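Local coordinates for dihydrodipicolinate synthase (Bacillus clausii KSM-K16, PDB 3E96), which probably makes 4-hydroxy-tetrahydrodipicolinate, a lysine-biosynthesis intermediate, as a lyase of the DapA family, at residues C193-H205 and V238-D250. Residues are numbered along the deposited sequence; the frame is centred on the assembly and turned at random.
Sequences CGTAEKWAPFFWH and VWRIWEDIVPFED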
# COMPACT_ATOMS: atom_id res chain seq x y z
N CYS B 193 5.27 7.20 -19.61
CA CYS B 193 4.12 6.32 -19.47
C CYS B 193 4.51 5.27 -18.44
O CYS B 193 5.39 4.45 -18.69
CB CYS B 193 3.80 5.63 -20.80
SG CYS B 193 2.56 4.32 -20.63
N GLY B 194 3.87 5.31 -17.27
CA GLY B 194 4.21 4.37 -16.22
C GLY B 194 3.51 3.03 -16.29
O GLY B 194 3.66 2.21 -15.38
N THR B 195 2.76 2.78 -17.37
CA THR B 195 2.03 1.53 -17.51
C THR B 195 2.54 0.58 -18.60
O THR B 195 1.84 -0.33 -19.03
CB THR B 195 0.52 1.80 -17.69
OG1 THR B 195 0.33 2.81 -18.69
CG2 THR B 195 -0.08 2.30 -16.37
N ALA B 196 3.78 0.82 -19.02
CA ALA B 196 4.50 0.01 -19.99
C ALA B 196 4.02 -0.09 -21.43
O ALA B 196 3.16 0.66 -21.88
CB ALA B 196 4.71 -1.40 -19.42
N GLU B 197 4.61 -1.04 -22.16
CA GLU B 197 4.35 -1.24 -23.58
C GLU B 197 2.91 -1.32 -24.08
O GLU B 197 2.64 -0.85 -25.19
CB GLU B 197 5.14 -2.46 -24.07
CG GLU B 197 6.66 -2.21 -24.09
CD GLU B 197 7.36 -2.66 -22.81
OE1 GLU B 197 6.70 -2.74 -21.75
OE2 GLU B 197 8.58 -2.91 -22.87
N LYS B 198 1.99 -1.90 -23.31
CA LYS B 198 0.61 -1.98 -23.78
C LYS B 198 0.04 -0.58 -23.98
O LYS B 198 -0.73 -0.33 -24.90
CB LYS B 198 -0.26 -2.75 -22.78
CG LYS B 198 -1.75 -2.76 -23.16
CD LYS B 198 -2.57 -3.63 -22.21
CE LYS B 198 -4.06 -3.57 -22.56
NZ LYS B 198 -4.90 -4.34 -21.61
N TRP B 199 0.43 0.34 -23.11
CA TRP B 199 -0.08 1.70 -23.17
C TRP B 199 0.82 2.75 -23.80
O TRP B 199 0.36 3.84 -24.16
CB TRP B 199 -0.48 2.16 -21.75
CG TRP B 199 -1.62 1.36 -21.21
CD1 TRP B 199 -1.56 0.20 -20.49
CD2 TRP B 199 -3.01 1.64 -21.40
NE1 TRP B 199 -2.83 -0.26 -20.23
CE2 TRP B 199 -3.74 0.61 -20.78
CE3 TRP B 199 -3.72 2.67 -22.04
CZ2 TRP B 199 -5.14 0.57 -20.78
CZ3 TRP B 199 -5.11 2.63 -22.04
CH2 TRP B 199 -5.80 1.59 -21.41
N ALA B 200 2.10 2.43 -23.95
CA ALA B 200 3.07 3.37 -24.51
C ALA B 200 2.69 4.04 -25.83
O ALA B 200 2.88 5.25 -25.98
CB ALA B 200 4.44 2.67 -24.65
N PRO B 201 2.17 3.29 -26.82
CA PRO B 201 1.82 3.94 -28.08
C PRO B 201 0.77 5.04 -27.92
O PRO B 201 0.86 6.10 -28.54
CB PRO B 201 1.31 2.78 -28.95
CG PRO B 201 2.08 1.60 -28.41
CD PRO B 201 2.01 1.82 -26.91
N PHE B 202 -0.23 4.78 -27.09
CA PHE B 202 -1.30 5.74 -26.85
C PHE B 202 -0.80 6.96 -26.07
O PHE B 202 -1.13 8.09 -26.40
CB PHE B 202 -2.42 5.03 -26.10
CG PHE B 202 -2.89 3.77 -26.78
CD1 PHE B 202 -3.75 3.83 -27.88
CD2 PHE B 202 -2.43 2.52 -26.36
CE1 PHE B 202 -4.14 2.68 -28.56
CE2 PHE B 202 -2.82 1.35 -27.03
CZ PHE B 202 -3.67 1.43 -28.13
N PHE B 203 -0.00 6.72 -25.04
CA PHE B 203 0.56 7.82 -24.25
C PHE B 203 1.50 8.64 -25.13
O PHE B 203 1.53 9.86 -25.04
CB PHE B 203 1.35 7.29 -23.05
CG PHE B 203 0.53 7.01 -21.84
CD1 PHE B 203 -0.47 6.04 -21.87
CD2 PHE B 203 0.76 7.70 -20.65
CE1 PHE B 203 -1.23 5.76 -20.73
CE2 PHE B 203 0.02 7.43 -19.50
CZ PHE B 203 -0.98 6.46 -19.54
N TRP B 204 2.27 7.96 -25.98
CA TRP B 204 3.22 8.66 -26.85
C TRP B 204 2.52 9.67 -27.74
O TRP B 204 2.96 10.82 -27.85
CB TRP B 204 4.00 7.65 -27.70
CG TRP B 204 5.24 8.23 -28.33
CD1 TRP B 204 5.32 8.95 -29.48
CD2 TRP B 204 6.57 8.15 -27.80
NE1 TRP B 204 6.62 9.33 -29.71
CE2 TRP B 204 7.41 8.86 -28.70
CE3 TRP B 204 7.14 7.56 -26.67
CZ2 TRP B 204 8.79 8.99 -28.48
CZ3 TRP B 204 8.51 7.69 -26.46
CH2 TRP B 204 9.32 8.40 -27.36
N HIS B 205 1.43 9.24 -28.37
CA HIS B 205 0.65 10.11 -29.23
C HIS B 205 0.12 11.32 -28.45
O HIS B 205 -0.00 12.42 -28.99
CB HIS B 205 -0.53 9.34 -29.83
CG HIS B 205 -1.53 10.20 -30.53
ND1 HIS B 205 -1.26 10.84 -31.72
CD2 HIS B 205 -2.80 10.55 -30.20
CE1 HIS B 205 -2.32 11.54 -32.09
NE2 HIS B 205 -3.26 11.38 -31.19
N VAL B 238 5.11 0.40 -35.05
CA VAL B 238 4.61 0.55 -33.69
C VAL B 238 3.50 -0.45 -33.40
O VAL B 238 3.56 -1.19 -32.42
CB VAL B 238 4.07 1.98 -33.45
CG1 VAL B 238 3.30 2.04 -32.12
CG2 VAL B 238 5.22 2.97 -33.43
N TRP B 239 2.49 -0.47 -34.26
CA TRP B 239 1.35 -1.37 -34.06
C TRP B 239 1.73 -2.83 -34.17
O TRP B 239 1.16 -3.68 -33.48
CB TRP B 239 0.24 -1.02 -35.04
CG TRP B 239 -0.32 0.35 -34.80
CD1 TRP B 239 -0.33 1.40 -35.66
CD2 TRP B 239 -0.90 0.83 -33.57
NE1 TRP B 239 -0.88 2.51 -35.06
CE2 TRP B 239 -1.24 2.18 -33.78
CE3 TRP B 239 -1.17 0.24 -32.33
CZ2 TRP B 239 -1.84 2.97 -32.78
CZ3 TRP B 239 -1.76 1.02 -31.34
CH2 TRP B 239 -2.09 2.37 -31.57
N ARG B 240 2.69 -3.14 -35.03
CA ARG B 240 3.13 -4.52 -35.19
C ARG B 240 3.79 -4.99 -33.89
O ARG B 240 3.48 -6.07 -33.38
CB ARG B 240 4.13 -4.63 -36.34
CG ARG B 240 4.65 -6.04 -36.60
CD ARG B 240 6.16 -6.06 -36.56
NE ARG B 240 6.74 -5.05 -37.46
CZ ARG B 240 7.95 -4.53 -37.31
NH1 ARG B 240 8.72 -4.92 -36.30
NH2 ARG B 240 8.39 -3.62 -38.17
N ILE B 241 4.71 -4.18 -33.37
CA ILE B 241 5.41 -4.51 -32.13
C ILE B 241 4.41 -4.55 -30.98
O ILE B 241 4.47 -5.43 -30.12
CB ILE B 241 6.50 -3.46 -31.83
CG1 ILE B 241 7.46 -3.36 -33.02
CG2 ILE B 241 7.27 -3.86 -30.57
CD1 ILE B 241 8.43 -2.19 -32.92
N TRP B 242 3.50 -3.58 -30.97
CA TRP B 242 2.47 -3.51 -29.93
C TRP B 242 1.64 -4.80 -29.87
O TRP B 242 1.51 -5.41 -28.81
CB TRP B 242 1.56 -2.31 -30.18
CG TRP B 242 0.45 -2.17 -29.18
CD1 TRP B 242 0.56 -1.73 -27.89
CD2 TRP B 242 -0.93 -2.47 -29.39
NE1 TRP B 242 -0.68 -1.73 -27.29
CE2 TRP B 242 -1.61 -2.18 -28.19
CE3 TRP B 242 -1.66 -2.95 -30.49
CZ2 TRP B 242 -2.99 -2.36 -28.05
CZ3 TRP B 242 -3.03 -3.13 -30.35
CH2 TRP B 242 -3.68 -2.84 -29.14
N GLU B 243 1.08 -5.20 -31.01
CA GLU B 243 0.26 -6.42 -31.05
C GLU B 243 1.06 -7.63 -30.58
O GLU B 243 0.52 -8.54 -29.95
CB GLU B 243 -0.25 -6.69 -32.46
CG GLU B 243 -1.28 -5.70 -32.97
CD GLU B 243 -1.97 -6.19 -34.22
OE1 GLU B 243 -2.77 -7.15 -34.12
OE2 GLU B 243 -1.72 -5.63 -35.30
N ASP B 244 2.35 -7.61 -30.88
CA ASP B 244 3.26 -8.69 -30.51
C ASP B 244 3.47 -8.79 -29.00
O ASP B 244 3.59 -9.89 -28.45
CB ASP B 244 4.62 -8.47 -31.20
CG ASP B 244 5.57 -9.63 -31.02
OD1 ASP B 244 5.24 -10.75 -31.45
OD2 ASP B 244 6.67 -9.42 -30.45
N ILE B 245 3.50 -7.65 -28.32
CA ILE B 245 3.74 -7.61 -26.88
C ILE B 245 2.50 -7.62 -25.97
O ILE B 245 2.57 -8.09 -24.84
CB ILE B 245 4.60 -6.37 -26.52
CG1 ILE B 245 5.94 -6.44 -27.26
CG2 ILE B 245 4.85 -6.31 -25.02
CD1 ILE B 245 6.77 -5.17 -27.16
N VAL B 246 1.37 -7.12 -26.46
CA VAL B 246 0.16 -7.05 -25.65
C VAL B 246 -0.25 -8.31 -24.88
O VAL B 246 -0.57 -8.23 -23.69
CB VAL B 246 -1.05 -6.57 -26.48
CG1 VAL B 246 -2.33 -6.64 -25.64
CG2 VAL B 246 -0.82 -5.13 -26.93
N PRO B 247 -0.27 -9.48 -25.54
CA PRO B 247 -0.66 -10.70 -24.82
C PRO B 247 0.16 -10.95 -23.55
O PRO B 247 -0.38 -11.41 -22.54
CB PRO B 247 -0.46 -11.79 -25.88
CG PRO B 247 -0.76 -11.06 -27.16
CD PRO B 247 -0.03 -9.75 -26.96
N PHE B 248 1.45 -10.64 -23.61
CA PHE B 248 2.33 -10.82 -22.47
C PHE B 248 1.92 -9.87 -21.34
O PHE B 248 1.84 -10.27 -20.18
CB PHE B 248 3.78 -10.55 -22.86
CG PHE B 248 4.77 -10.82 -21.76
CD1 PHE B 248 5.02 -12.12 -21.33
CD2 PHE B 248 5.46 -9.77 -21.16
CE1 PHE B 248 5.95 -12.37 -20.31
CE2 PHE B 248 6.39 -10.00 -20.15
CZ PHE B 248 6.64 -11.31 -19.72
N GLU B 249 1.67 -8.62 -21.70
CA GLU B 249 1.27 -7.63 -20.71
C GLU B 249 -0.09 -7.96 -20.11
O GLU B 249 -0.32 -7.74 -18.91
CB GLU B 249 1.26 -6.23 -21.34
CG GLU B 249 2.67 -5.72 -21.66
CD GLU B 249 3.53 -5.57 -20.41
OE1 GLU B 249 3.23 -4.70 -19.58
OE2 GLU B 249 4.51 -6.33 -20.26
N ASP B 250 -1.00 -8.50 -20.92
CA ASP B 250 -2.31 -8.87 -20.39
C ASP B 250 -2.20 -10.04 -19.43
O ASP B 250 -2.93 -10.11 -18.44
CB ASP B 250 -3.28 -9.22 -21.53
CG ASP B 250 -3.73 -7.99 -22.29
OD1 ASP B 250 -3.72 -6.89 -21.71
OD2 ASP B 250 -4.12 -8.13 -23.47
O HOH W 1 1.72 -2.63 -20.36
O HOH W 2 6.86 -4.39 -19.74
O HOH W 3 -5.45 -5.99 -24.32
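Trp242 sets its CG trans to the backbone N (chi1 178°), which swings the indole off helix 235-252 to meet Lys198 and Phe202, while Phe202 places CG beside its own N, anti to its carbonyl carbon, and brings its ring to the indole. The fold is a TIM barrel: residues 193-205 run from the seventh strand through a loop into helix 200-206, and helix 235-252, following the eight-stranded barrel, packs outside them. Tryptophan suits this place because one flat ring offers faces to pack and an N-H at its rim; the flat, apolar ring of Phe202 can meet both indoles. Trp242 NE1 gives a hydrogen bond of 2.8 Å to Lys198 O, nearly in the indole plane and bent to 153° at the hydrogen. The edge of Phe202 meets the face of the five-membered ring of Trp242 in an offset edge-to-face pair, planes at 81°, and Val246 CG2 lies against the opposite face. Trp239 completes the aromatic cluster, its CH2 3.7 Å from Phe202 CE1. Pro201, compact and apolar, puts CG 3.7 Å from Trp242 CD1 and CB against Val238 CG1. An alanine in place of Trp242 would probably leave Lys198 O without this donor and open a gap beside Phe202 and Pro201. Farther along, Glu197 OE1 lies 4.5 Å from Glu249 OE2, a probably unfavourable pairing, likely eased by a water that donates to both oxygens and by the salt bridge of Arg252 to Glu249 OE2; Glu197 OE2 is hydrogen-bonded to Ser213 OG. A second water donates to Thr195 O and Glu249 OE1 and accepts from Lys198 N, tying loop to helix. The long, extended Lys198 chain passes Glu249, and its NZ ends in a salt bridge on the syn lone pair of Asp250 OD1, 2.8 Å away.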